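Local coordinates for hypothetical protein Atu0636 (Agrobacterium tumefaciens, PDB 2OZV), which is of unknown function but is predicted to be an O-methyltransferase, probably moving a methyl group from S-adenosylmethionine to an oxygen of an unidentified substrate, at residues B[27-31]-B[165-169]; B[37-43]-B[60-66]; B[185-191]-B[207-213]. One frame throughout, in Å; residues are numbered along the deposited sequence. Where two conformers were deposited one is given.

Contact 1 of 3, residues B[27-31]-B[165-169]; sequences LLASL and QLSLI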
ATOM      1  N   LEU B  27      13.962  -7.082  10.984  1.00 46.79           N
ATOM      2  CA  LEU B  27      12.850  -6.123  10.842  1.00 46.07           C
ATOM      3  C   LEU B  27      11.558  -6.726  11.376  1.00 46.53           C
ATOM      4  O   LEU B  27      10.811  -6.089  12.119  1.00 46.90           O
ATOM      5  CB  LEU B  27      12.675  -5.744   9.375  1.00 47.47           C
ATOM      6  CG  LEU B  27      13.759  -4.806   8.814  1.00 49.41           C
ATOM      7  CD1 LEU B  27      13.596  -4.695   7.290  1.00 52.62           C
ATOM      8  CD2 LEU B  27      13.613  -3.432   9.478  1.00 53.19           C
ATOM      9  N   LEU B  28      11.307  -7.978  11.001  1.00 45.53           N
ATOM     10  CA  LEU B  28      10.122  -8.673  11.495  1.00 44.98           C
ATOM     11  C   LEU B  28      10.102  -8.762  13.025  1.00 44.16           C
ATOM     12  O   LEU B  28       9.086  -8.421  13.664  1.00 43.43           O
ATOM     13  CB  LEU B  28      10.009 -10.067  10.843  1.00 45.04           C
ATOM     14  CG  LEU B  28       8.831 -10.888  11.399  1.00 43.90           C
ATOM     15  CD1 LEU B  28       7.400 -10.270  11.241  1.00 45.00           C
ATOM     16  CD2 LEU B  28       8.866 -12.310  10.736  1.00 45.46           C
ATOM     17  N   ALA B  29      11.200  -9.223  13.611  1.00 44.53           N
ATOM     18  CA  ALA B  29      11.292  -9.352  15.064  1.00 45.46           C
ATOM     19  C   ALA B  29      11.056  -8.010  15.776  1.00 45.83           C
ATOM     20  O   ALA B  29      10.480  -7.973  16.859  1.00 45.47           O
ATOM     21  CB  ALA B  29      12.656  -9.923  15.431  1.00 44.44           C
ATOM     22  N   SER B  30      11.487  -6.908  15.147  1.00 45.27           N
ATOM     23  CA  SER B  30      11.389  -5.600  15.789  1.00 45.44           C
ATOM     24  C   SER B  30       9.933  -5.172  15.991  1.00 45.02           C
ATOM     25  O   SER B  30       9.665  -4.270  16.778  1.00 46.02           O
ATOM     26  CB  SER B  30      12.154  -4.543  14.986  1.00 45.63           C
ATOM     27  OG  SER B  30      11.417  -4.141  13.878  1.00 46.26           O
ATOM     28  N   LEU B  31       9.001  -5.800  15.272  1.00 43.94           N
ATOM     29  CA  LEU B  31       7.568  -5.480  15.422  1.00 45.04           C
ATOM     30  C   LEU B  31       6.941  -5.928  16.747  1.00 45.76           C
ATOM     31  O   LEU B  31       5.853  -5.482  17.096  1.00 46.55           O
ATOM     32  CB  LEU B  31       6.784  -6.106  14.265  1.00 44.02           C
ATOM     33  CG  LEU B  31       7.194  -5.560  12.889  1.00 45.76           C
ATOM     34  CD1 LEU B  31       6.476  -6.305  11.751  1.00 46.60           C
ATOM     35  CD2 LEU B  31       6.835  -4.034  12.814  1.00 47.58           C
ATOM     36  N   GLN B 165      -1.488  -9.694  18.457  1.00 45.13           N
ATOM     37  CA  GLN B 165      -0.936  -8.975  17.325  1.00 45.65           C
ATOM     38  C   GLN B 165      -0.335  -9.905  16.288  1.00 45.56           C
ATOM     39  O   GLN B 165       0.528 -10.756  16.607  1.00 45.61           O
ATOM     40  CB  GLN B 165       0.137  -8.000  17.794  1.00 45.85           C
ATOM     41  CG  GLN B 165       0.790  -7.215  16.644  1.00 45.87           C
ATOM     42  CD  GLN B 165       1.864  -6.275  17.150  1.00 46.63           C
ATOM     43  OE1 GLN B 165       1.690  -5.609  18.194  1.00 47.36           O
ATOM     44  NE2 GLN B 165       2.986  -6.231  16.441  1.00 47.01           N
ATOM     45  N   LEU B 166      -0.778  -9.733  15.041  1.00 44.75           N
ATOM     46  CA  LEU B 166      -0.150 -10.345  13.884  1.00 45.22           C
ATOM     47  C   LEU B 166       0.977  -9.409  13.391  1.00 45.59           C
ATOM     48  O   LEU B 166       0.764  -8.184  13.261  1.00 45.13           O
ATOM     49  CB  LEU B 166      -1.184 -10.511  12.763  1.00 45.10           C
ATOM     50  CG  LEU B 166      -0.606 -10.925  11.398  1.00 44.52           C
ATOM     51  CD1 LEU B 166      -0.045 -12.355  11.419  1.00 47.23           C
ATOM     52  CD2 LEU B 166      -1.730 -10.789  10.346  1.00 47.25           C
ATOM     53  N   SER B 167       2.164  -9.964  13.157  1.00 44.56           N
ATOM     54  CA  SER B 167       3.259  -9.214  12.530  1.00 45.65           C
ATOM     55  C   SER B 167       3.789  -9.979  11.334  1.00 46.12           C
ATOM     56  O   SER B 167       3.990 -11.204  11.395  1.00 46.22           O
ATOM     57  CB  SER B 167       4.444  -8.974  13.488  1.00 45.65           C
ATOM     58  OG  SER B 167       4.003  -8.261  14.639  1.00 46.54           O
ATOM     59  N   LEU B 168       4.039  -9.262  10.235  1.00 46.03           N
ATOM     60  CA  LEU B 168       4.588  -9.925   9.076  1.00 46.25           C
ATOM     61  C   LEU B 168       5.478  -9.028   8.238  1.00 45.88           C
ATOM     62  O   LEU B 168       5.411  -7.789   8.310  1.00 45.35           O
ATOM     63  CB  LEU B 168       3.465 -10.518   8.228  1.00 47.87           C
ATOM     64  CG  LEU B 168       2.538  -9.625   7.451  1.00 48.54           C
ATOM     65  CD1 LEU B 168       3.166  -9.172   6.098  1.00 45.90           C
ATOM     66  CD2 LEU B 168       1.192 -10.360   7.182  1.00 49.76           C
ATOM     67  N   ILE B 169       6.337  -9.674   7.459  1.00 45.51           N
ATOM     68  CA  ILE B 169       7.118  -8.966   6.443  1.00 44.62           C
ATOM     69  C   ILE B 169       6.890  -9.676   5.118  1.00 45.42           C
ATOM     70  O   ILE B 169       6.789 -10.922   5.054  1.00 45.20           O
ATOM     71  CB  ILE B 169       8.623  -8.841   6.824  1.00 44.46           C
ATOM     72  CG1 ILE B 169       9.357  -7.919   5.830  1.00 45.99           C
ATOM     73  CG2 ILE B 169       9.264 -10.235   6.976  1.00 44.42           C
ATOM     74  CD1 ILE B 169      10.782  -7.581   6.219  1.00 46.50           C
TER
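The carboxamide of Gln165 is the flat group of this contact, and its NE2 donates to two acceptors: the carbonyl of Leu31 across the contact and the hydroxyl of Ser167 two residues along the same strand. Each acceptor sits slightly off the amide plane. The bond from Gln165 NE2 to Leu31 O is 3.0 Å long, with the donor standing 46° above the carbonyl plane; the one from Gln165 NE2 to Ser167 OG is 2.9 Å. An extended side chain, CG anti to the backbone N (chi1 179°), carries the amide this far toward Leu31. Leu31 itself lays its CB 3.5 Å from Ser167 OG, and its CD1 rests against Ser167 CB at 3.8 Å. Leu28 comes down on the strand backbone: its CD1 lies 3.5 Å from Ser167 O and 3.6 Å from Leu168 CA, while its CB meets the CG2 branch of Ile169. The other branch of Ile169 swings away from its backbone N (chi1 -172°) to bring CD1 4.1 Å from Leu27 CB. Strand 164-170 is thus covered by the N-terminal helix, and Leu28 also reaches Ile120 of strand 116-121 and Ala50 of helix 49-57. Chemically the interface is graded: apolar contacts of Leu27 and Leu28 with the strand at one end, Leu31 against Ser167 in the middle, and at the other end an amide nitrogen that donates twice. The two bonds should restrict the rotation of the amide, and one of them gives the backbone carbonyl of Leu31 a hydrogen-bond donor.

Contact 2 of 3, residues B[37-43]-B[60-66]; sequences ACRIADL and KAEVTLY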
ATOM      1  N   ALA B  37       5.730 -10.884  30.031  1.00 54.57           N
ATOM      2  CA  ALA B  37       5.871 -12.275  29.715  1.00 53.86           C
ATOM      3  C   ALA B  37       4.810 -12.452  28.647  1.00 53.80           C
ATOM      4  O   ALA B  37       3.656 -11.996  28.801  1.00 54.58           O
ATOM      5  CB  ALA B  37       5.607 -13.169  30.921  1.00 54.57           C
ATOM      6  N   CYS B  38       5.222 -12.999  27.523  1.00 50.58           N
ATOM      7  CA  CYS B  38       4.291 -13.160  26.414  1.00 49.71           C
ATOM      8  C   CYS B  38       4.722 -14.373  25.656  1.00 48.20           C
ATOM      9  O   CYS B  38       5.871 -14.831  25.789  1.00 48.80           O
ATOM     10  CB  CYS B  38       4.241 -11.928  25.504  1.00 49.91           C
ATOM     11  SG  CYS B  38       5.824 -11.481  24.788  1.00 52.19           S
ATOM     12  N   ARG B  39       3.787 -14.907  24.883  1.00 45.69           N
ATOM     13  CA  ARG B  39       3.999 -16.112  24.125  1.00 45.32           C
ATOM     14  C   ARG B  39       3.934 -15.732  22.663  1.00 45.35           C
ATOM     15  O   ARG B  39       2.972 -15.080  22.231  1.00 45.21           O
ATOM     16  CB  ARG B  39       2.941 -17.156  24.474  1.00 45.01           C
ATOM     17  CG  ARG B  39       3.031 -17.652  25.970  1.00 44.38           C
ATOM     18  CD  ARG B  39       2.071 -18.764  26.248  1.00 46.08           C
ATOM     19  NE  ARG B  39       0.659 -18.380  26.091  1.00 46.12           N
ATOM     20  CZ  ARG B  39      -0.184 -18.137  27.097  1.00 46.85           C
ATOM     21  NH1 ARG B  39       0.224 -18.211  28.366  1.00 49.73           N
ATOM     22  NH2 ARG B  39      -1.448 -17.831  26.841  1.00 45.35           N
ATOM     23  N   ILE B  40       4.962 -16.123  21.920  1.00 45.07           N
ATOM     24  CA  ILE B  40       5.088 -15.718  20.516  1.00 45.27           C
ATOM     25  C   ILE B  40       5.225 -16.946  19.637  1.00 45.05           C
ATOM     26  O   ILE B  40       6.051 -17.811  19.921  1.00 45.48           O
ATOM     27  CB  ILE B  40       6.322 -14.814  20.332  1.00 46.39           C
ATOM     28  CG1 ILE B  40       6.171 -13.528  21.166  1.00 50.68           C
ATOM     29  CG2 ILE B  40       6.502 -14.484  18.805  1.00 47.70           C
ATOM     30  CD1 ILE B  40       7.454 -13.005  21.628  1.00 55.08           C
ATOM     31  N   ALA B  41       4.426 -17.029  18.572  1.00 44.18           N
ATOM     32  CA  ALA B  41       4.576 -18.090  17.570  1.00 44.85           C
ATOM     33  C   ALA B  41       5.242 -17.520  16.325  1.00 45.61           C
ATOM     34  O   ALA B  41       4.829 -16.456  15.842  1.00 46.30           O
ATOM     35  CB  ALA B  41       3.214 -18.700  17.198  1.00 45.40           C
ATOM     36  N   ASP B  42       6.256 -18.230  15.822  1.00 45.13           N
ATOM     37  CA  ASP B  42       6.919 -17.891  14.558  1.00 46.52           C
ATOM     38  C   ASP B  42       6.494 -18.973  13.581  1.00 46.39           C
ATOM     39  O   ASP B  42       6.888 -20.140  13.729  1.00 45.90           O
ATOM     40  CB  ASP B  42       8.448 -17.854  14.789  1.00 46.19           C
ATOM     41  CG  ASP B  42       9.267 -17.459  13.551  1.00 50.05           C
ATOM     42  OD1 ASP B  42       8.717 -17.419  12.439  1.00 53.14           O
ATOM     43  OD2 ASP B  42      10.502 -17.272  13.737  1.00 53.63           O
ATOM     44  N   LEU B  43       5.646 -18.609  12.614  1.00 47.25           N
ATOM     45  CA  LEU B  43       5.056 -19.589  11.691  1.00 50.63           C
ATOM     46  C   LEU B  43       6.031 -19.932  10.592  1.00 52.90           C
ATOM     47  O   LEU B  43       5.826 -20.848   9.794  1.00 53.43           O
ATOM     48  CB  LEU B  43       3.720 -19.122  11.116  1.00 50.63           C
ATOM     49  CG  LEU B  43       2.557 -18.922  12.083  1.00 54.00           C
ATOM     50  CD1 LEU B  43       1.272 -18.732  11.283  1.00 54.18           C
ATOM     51  CD2 LEU B  43       2.409 -20.076  13.081  1.00 56.37           C
ATOM     52  N   LYS B  60      11.637 -11.806  28.583  1.00 47.48           N
ATOM     53  CA  LYS B  60      10.430 -12.421  29.108  1.00 49.31           C
ATOM     54  C   LYS B  60       9.610 -13.174  28.043  1.00 48.65           C
ATOM     55  O   LYS B  60       8.575 -13.759  28.365  1.00 50.28           O
ATOM     56  CB  LYS B  60       9.542 -11.352  29.765  1.00 48.70           C
ATOM     57  CG  LYS B  60      10.127 -10.715  31.035  1.00 50.31           C
ATOM     58  CD  LYS B  60       9.068  -9.815  31.686  1.00 51.71           C
ATOM     59  CE  LYS B  60       9.410  -9.519  33.119  1.00 59.00           C
ATOM     60  NZ  LYS B  60      10.148  -8.228  33.231  1.00 61.66           N
ATOM     61  N   ALA B  61      10.049 -13.143  26.789  1.00 47.47           N
ATOM     62  CA  ALA B  61       9.288 -13.791  25.736  1.00 46.30           C
ATOM     63  C   ALA B  61       9.512 -15.295  25.724  1.00 46.68           C
ATOM     64  O   ALA B  61      10.619 -15.773  25.939  1.00 46.31           O
ATOM     65  CB  ALA B  61       9.680 -13.218  24.370  1.00 46.20           C
ATOM     66  N   GLU B  62       8.465 -16.028  25.392  0.50 46.21           N
ATOM     67  CA  GLU B  62       8.540 -17.464  25.302  0.50 47.32           C
ATOM     68  C   GLU B  62       8.149 -17.755  23.874  0.50 47.16           C
ATOM     69  O   GLU B  62       7.033 -17.465  23.461  0.50 47.30           O
ATOM     70  CB  GLU B  62       7.564 -18.052  26.304  0.50 47.48           C
ATOM     71  CG  GLU B  62       7.280 -19.511  26.223  0.50 48.11           C
ATOM     72  CD  GLU B  62       6.373 -19.961  27.380  0.50 48.35           C
ATOM     73  OE1 GLU B  62       5.436 -19.233  27.772  0.50 53.74           O
ATOM     74  OE2 GLU B  62       6.585 -21.040  27.901  0.50 48.25           O
ATOM     75  N   VAL B  63       9.096 -18.289  23.111  1.00 47.07           N
ATOM     76  CA  VAL B  63       8.923 -18.409  21.650  1.00 46.41           C
ATOM     77  C   VAL B  63       8.710 -19.841  21.191  1.00 46.71           C
ATOM     78  O   VAL B  63       9.429 -20.738  21.642  1.00 46.32           O
ATOM     79  CB  VAL B  63      10.103 -17.752  20.874  1.00 47.94           C
ATOM     80  CG1 VAL B  63       9.976 -17.943  19.337  1.00 46.92           C
ATOM     81  CG2 VAL B  63      10.199 -16.262  21.257  1.00 47.75           C
ATOM     82  N   THR B  64       7.743 -20.043  20.286  1.00 45.22           N
ATOM     83  CA  THR B  64       7.537 -21.338  19.665  1.00 45.46           C
ATOM     84  C   THR B  64       7.791 -21.180  18.178  1.00 45.35           C
ATOM     85  O   THR B  64       7.123 -20.364  17.526  1.00 46.68           O
ATOM     86  CB  THR B  64       6.114 -21.886  19.905  1.00 45.21           C
ATOM     87  OG1 THR B  64       5.885 -21.950  21.309  1.00 46.01           O
ATOM     88  CG2 THR B  64       5.941 -23.321  19.354  1.00 47.72           C
ATOM     89  N   LEU B  65       8.742 -21.953  17.667  1.00 44.95           N
ATOM     90  CA  LEU B  65       9.058 -21.932  16.236  0.60 44.97           C
ATOM     91  C   LEU B  65       8.368 -23.117  15.575  1.00 46.01           C
ATOM     92  O   LEU B  65       8.559 -24.270  15.986  1.00 47.10           O
ATOM     93  CB  LEU B  65      10.584 -21.995  15.966  0.60 45.21           C
ATOM     94  CG  LEU B  65      11.601 -21.019  16.591  0.60 44.09           C
ATOM     95  CD1 LEU B  65      13.053 -21.393  16.218  0.60 45.51           C
ATOM     96  CD2 LEU B  65      11.314 -19.534  16.214  0.60 44.68           C
ATOM     97  N   TYR B  66       7.577 -22.840  14.532  1.00 44.84           N
ATOM     98  CA  TYR B  66       6.924 -23.918  13.782  1.00 46.17           C
ATOM     99  C   TYR B  66       7.587 -24.165  12.440  1.00 46.62           C
ATOM    100  O   TYR B  66       7.782 -23.233  11.655  1.00 47.26           O
ATOM    101  CB  TYR B  66       5.431 -23.619  13.559  1.00 45.84           C
ATOM    102  CG  TYR B  66       4.631 -23.661  14.840  1.00 46.63           C
ATOM    103  CD1 TYR B  66       4.148 -24.875  15.341  1.00 45.54           C
ATOM    104  CD2 TYR B  66       4.332 -22.478  15.538  1.00 45.58           C
ATOM    105  CE1 TYR B  66       3.384 -24.928  16.527  1.00 47.17           C
ATOM    106  CE2 TYR B  66       3.565 -22.520  16.740  1.00 48.11           C
ATOM    107  CZ  TYR B  66       3.092 -23.745  17.204  1.00 47.25           C
ATOM    108  OH  TYR B  66       2.350 -23.820  18.362  1.00 48.24           O
TER
HETATM  109  O   HOH W   1       6.103 -23.294   9.023  1.00 40.72           O
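Ala37 to Leu43 runs beside Lys60 to Tyr66 in parallel and in step, the axes of strands 38-42 and 61-66 approaching to 4.7 Å at 21° with five backbone hydrogen bonds between them. With helix 49-57 they form a beta-alpha-beta unit of a Rossmann-like sheet, as in class I methyltransferases. Cys38, Ile40 and Asp42 alternate with Arg39 and Ala41, so the first three share a face with Ala61, Val63 and Leu65, and the other two share one with Glu62 and Thr64. Toward helix 49-57, Ile40 reaches back to the start of the second strand: Ile40 CD1 is 3.5 Å from Ala61 CB, and Ile40 CB is 4.2 Å from Val63 CG2. Asp42 holds CG anti to its backbone N (chi1 -178°), which lays the side chain across that of Leu65; in the conformer described, Leu65 CD2 is 3.6 Å from Asp42 CB. Asp42 OD2 accepts a hydrogen bond from Gly51 N in helix 49-57. The sequence that follows, with Gly44, Gly46 and Ala49, is consistent with the glycine-rich cofactor loop of Rossmann-type methyltransferases. On the other face Arg39 and Glu62 lie side by side, pointing the same way, with Glu62 OE1, in the conformer described, 3.4 Å from Arg39 CG. Their charged atoms stay apart, Arg39 NE being 5.1 Å from Glu62 OE1, and NE bonds His115 O instead. At the far end of the pair, Tyr66 lies alongside Leu43, and its OH bonds to Gly110 O. At the ring's edge, in its plane, Ala41 CB sits 3.9 Å from Tyr66 CE2.

Contact 3 of 3, residues B[185-191]-B[207-213]; sequences RFGGLEI and VTAIKGS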
ATOM      1  N   ARG B 185     -10.780 -11.069  10.375  1.00 49.22           N
ATOM      2  CA  ARG B 185      -9.978 -11.727  11.428  1.00 48.92           C
ATOM      3  C   ARG B 185      -9.129 -10.728  12.199  1.00 48.87           C
ATOM      4  O   ARG B 185      -9.096 -10.741  13.436  1.00 48.20           O
ATOM      5  CB  ARG B 185      -9.016 -12.761  10.822  1.00 49.11           C
ATOM      6  CG  ARG B 185      -9.692 -13.938  10.175  1.00 49.12           C
ATOM      7  CD  ARG B 185      -8.728 -14.605   9.190  1.00 50.61           C
ATOM      8  NE  ARG B 185      -9.380 -15.732   8.533  1.00 49.36           N
ATOM      9  CZ  ARG B 185      -9.096 -16.173   7.308  1.00 50.15           C
ATOM     10  NH1 ARG B 185      -9.769 -17.219   6.827  1.00 49.46           N
ATOM     11  NH2 ARG B 185      -8.146 -15.575   6.568  1.00 50.11           N
ATOM     12  N   PHE B 186      -8.433  -9.880  11.431  1.00 48.22           N
ATOM     13  CA  PHE B 186      -7.517  -8.883  11.936  1.00 47.55           C
ATOM     14  C   PHE B 186      -7.873  -7.538  11.347  1.00 48.10           C
ATOM     15  O   PHE B 186      -8.247  -7.453  10.162  1.00 48.65           O
ATOM     16  CB  PHE B 186      -6.094  -9.197  11.501  1.00 47.70           C
ATOM     17  CG  PHE B 186      -5.516 -10.394  12.172  1.00 47.92           C
ATOM     18  CD1 PHE B 186      -5.028 -10.298  13.470  1.00 48.16           C
ATOM     19  CD2 PHE B 186      -5.467 -11.631  11.503  1.00 49.07           C
ATOM     20  CE1 PHE B 186      -4.471 -11.428  14.111  1.00 48.42           C
ATOM     21  CE2 PHE B 186      -4.914 -12.757  12.124  1.00 48.18           C
ATOM     22  CZ  PHE B 186      -4.416 -12.665  13.422  1.00 47.62           C
ATOM     23  N   GLY B 187      -7.759  -6.499  12.171  1.00 46.98           N
ATOM     24  CA  GLY B 187      -7.987  -5.120  11.705  1.00 46.95           C
ATOM     25  C   GLY B 187      -6.954  -4.186  12.294  1.00 45.85           C
ATOM     26  O   GLY B 187      -5.927  -4.633  12.818  1.00 46.69           O
ATOM     27  N   GLY B 188      -7.191  -2.880  12.177  1.00 45.41           N
ATOM     28  CA  GLY B 188      -6.160  -1.914  12.540  1.00 44.64           C
ATOM     29  C   GLY B 188      -4.818  -2.155  11.852  1.00 44.61           C
ATOM     30  O   GLY B 188      -3.762  -1.930  12.453  1.00 45.31           O
ATOM     31  N   LEU B 189      -4.838  -2.611  10.595  1.00 43.99           N
ATOM     32  CA  LEU B 189      -3.570  -2.844   9.869  1.00 44.86           C
ATOM     33  C   LEU B 189      -2.741  -1.588   9.854  1.00 44.94           C
ATOM     34  O   LEU B 189      -3.260  -0.481   9.581  1.00 45.86           O
ATOM     35  CB  LEU B 189      -3.813  -3.298   8.420  1.00 45.43           C
ATOM     36  CG  LEU B 189      -3.983  -4.824   8.239  1.00 44.56           C
ATOM     37  CD1 LEU B 189      -5.215  -5.358   8.962  1.00 43.19           C
ATOM     38  CD2 LEU B 189      -4.082  -5.163   6.720  1.00 43.94           C
ATOM     39  N   GLU B 190      -1.462  -1.760  10.162  1.00 44.28           N
ATOM     40  CA  GLU B 190      -0.469  -0.721   9.930  1.00 44.75           C
ATOM     41  C   GLU B 190       0.514  -1.259   8.921  1.00 44.43           C
ATOM     42  O   GLU B 190       1.138  -2.321   9.156  1.00 45.29           O
ATOM     43  CB  GLU B 190       0.298  -0.402  11.216  1.00 44.54           C
ATOM     44  CG  GLU B 190      -0.463   0.471  12.186  1.00 45.52           C
ATOM     45  CD  GLU B 190       0.425   0.997  13.315  1.00 45.20           C
ATOM     46  OE1 GLU B 190       1.688   0.840  13.262  1.00 46.29           O
ATOM     47  OE2 GLU B 190      -0.157   1.603  14.219  1.00 46.61           O
ATOM     48  N   ILE B 191       0.676  -0.544   7.813  1.00 43.87           N
ATOM     49  CA  ILE B 191       1.559  -0.992   6.731  1.00 44.50           C
ATOM     50  C   ILE B 191       2.734  -0.038   6.652  1.00 43.79           C
ATOM     51  O   ILE B 191       2.535   1.172   6.486  1.00 44.12           O
ATOM     52  CB  ILE B 191       0.788  -0.991   5.376  1.00 44.53           C
ATOM     53  CG1 ILE B 191      -0.472  -1.898   5.464  1.00 46.77           C
ATOM     54  CG2 ILE B 191       1.727  -1.380   4.234  1.00 44.94           C
ATOM     55  CD1 ILE B 191      -1.351  -1.890   4.154  1.00 46.86           C
ATOM     56  N   VAL B 207       3.747  -5.419   8.032  1.00 45.21           N
ATOM     57  CA  VAL B 207       2.347  -5.238   8.339  1.00 45.47           C
ATOM     58  C   VAL B 207       2.111  -5.733   9.760  1.00 46.42           C
ATOM     59  O   VAL B 207       2.606  -6.830  10.121  1.00 46.61           O
ATOM     60  CB  VAL B 207       1.436  -6.012   7.378  1.00 46.26           C
ATOM     61  CG1 VAL B 207      -0.044  -5.761   7.765  1.00 47.61           C
ATOM     62  CG2 VAL B 207       1.701  -5.602   5.913  1.00 46.82           C
ATOM     63  N   THR B 208       1.421  -4.930  10.570  1.00 45.35           N
ATOM     64  CA  THR B 208       0.961  -5.414  11.896  1.00 45.34           C
ATOM     65  C   THR B 208      -0.554  -5.224  11.981  1.00 45.43           C
ATOM     66  O   THR B 208      -1.112  -4.351  11.305  1.00 44.92           O
ATOM     67  CB  THR B 208       1.624  -4.707  13.107  1.00 45.09           C
ATOM     68  OG1 THR B 208       1.251  -3.325  13.146  1.00 45.42           O
ATOM     69  CG2 THR B 208       3.165  -4.891  13.110  1.00 45.78           C
ATOM     70  N   ALA B 209      -1.233  -6.069  12.753  1.00 44.24           N
ATOM     71  CA  ALA B 209      -2.693  -6.004  12.828  1.00 44.91           C
ATOM     72  C   ALA B 209      -3.106  -6.624  14.160  1.00 45.19           C
ATOM     73  O   ALA B 209      -2.312  -7.353  14.784  1.00 45.54           O
ATOM     74  CB  ALA B 209      -3.329  -6.722  11.619  1.00 45.14           C
ATOM     75  N   ILE B 210      -4.315  -6.301  14.583  1.00 45.10           N
ATOM     76  CA  ILE B 210      -4.807  -6.675  15.896  1.00 45.10           C
ATOM     77  C   ILE B 210      -6.027  -7.574  15.692  1.00 45.63           C
ATOM     78  O   ILE B 210      -6.972  -7.190  14.989  1.00 45.69           O
ATOM     79  CB  ILE B 210      -5.162  -5.411  16.709  1.00 46.01           C
ATOM     80  CG1 ILE B 210      -3.881  -4.599  16.987  1.00 45.37           C
ATOM     81  CG2 ILE B 210      -5.856  -5.777  18.032  1.00 44.42           C
ATOM     82  CD1 ILE B 210      -2.824  -5.348  17.803  1.00 47.24           C
ATOM     83  N   LYS B 211      -6.002  -8.768  16.289  1.00 45.46           N
ATOM     84  CA  LYS B 211      -7.150  -9.673  16.192  1.00 46.25           C
ATOM     85  C   LYS B 211      -8.408  -9.018  16.737  1.00 47.40           C
ATOM     86  O   LYS B 211      -8.436  -8.526  17.873  1.00 46.45           O
ATOM     87  CB  LYS B 211      -6.880 -11.004  16.913  1.00 47.24           C
ATOM     88  CG  LYS B 211      -8.019 -12.028  16.722  1.00 45.78           C
ATOM     89  CD  LYS B 211      -7.719 -13.318  17.492  1.00 45.47           C
ATOM     90  CE  LYS B 211      -8.814 -14.356  17.269  1.00 46.49           C
ATOM     91  NZ  LYS B 211      -8.534 -15.618  18.025  1.00 46.50           N
ATOM     92  N   GLY B 212      -9.441  -8.995  15.903  1.00 46.74           N
ATOM     93  CA  GLY B 212     -10.774  -8.539  16.330  1.00 46.84           C
ATOM     94  C   GLY B 212     -10.966  -7.040  16.238  1.00 47.75           C
ATOM     95  O   GLY B 212     -12.045  -6.533  16.518  1.00 46.96           O
ATOM     96  N   SER B 213      -9.928  -6.311  15.815  1.00 47.58           N
ATOM     97  CA  SER B 213     -10.079  -4.870  15.619  1.00 48.71           C
ATOM     98  C   SER B 213     -10.857  -4.577  14.341  1.00 48.82           C
ATOM     99  O   SER B 213     -10.684  -5.259  13.334  1.00 49.30           O
ATOM    100  CB  SER B 213      -8.705  -4.195  15.544  1.00 48.99           C
ATOM    101  OG  SER B 213      -8.845  -2.848  15.129  1.00 49.48           O
TER
HETATM  102  O   HOH W   2       3.096  -1.470  12.721  1.00 21.60           O
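Gly187 and Ile210 exchange two backbone hydrogen bonds, as do Glu190 and Thr208, and Gly212 N adds a fifth to Arg185 O at 3.0 Å. Ile210 O takes two donors, Gly187 N and Ser213 N, from opposite faces of its plane; the second closes a type II turn from Ile210 to Ser213. Between the two pairs the register slips by one residue, a beta bulge where the chain turns a corner at Gly188. Apolar contacts gather on Ala209, whose CB meets Leu189 CD1 at 3.5 Å and Phe186 CB at 3.7 Å. The Phe186 ring crosses the Lys211 chain, with CE1 3.7 Å from Lys211 CB. Among polar side chains, Thr208 places OG1 between its backbone N and carbonyl carbon (chi1 65°), beside Glu190 CB at 3.6 Å. A water joins this hydroxyl to Glu190 OE1, at 2.7 Å from Thr208 OG1 and 2.8 Å from Glu190 OE1. Arg249 also bonds Thr208 OG1, while Arg220 forms a salt bridge with Glu190 OE1. Strands 186-195 and 204-211 make an antiparallel hairpin next to strand 164-170, consistent with the strand order of class I methyltransferases, with strand 218-224 added beyond it.

From the N terminus, helix 24-30 provides the first half of contact 1, and the chain then enters strand 38-42. Contact 2 closes a short loop through helix 49-57 and lies nested inside the much longer loop that contact 1 closes on strand 164-170. Contact 3 follows in series, closing the 15 residues between its segments within the hairpin of strands 186-195 and 204-211. All three reach one sheet: contact 2 joins two of its parallel strands, strand 116-121 separates that pair from strand 164-170, and the hairpin comes next. Contacts 1 and 3 touch directly, Leu168 N lying 2.8 Å from Val207 O in a probable hydrogen bond. Contacts 2 and 3 stand apart, their centres about 19 Å from each other.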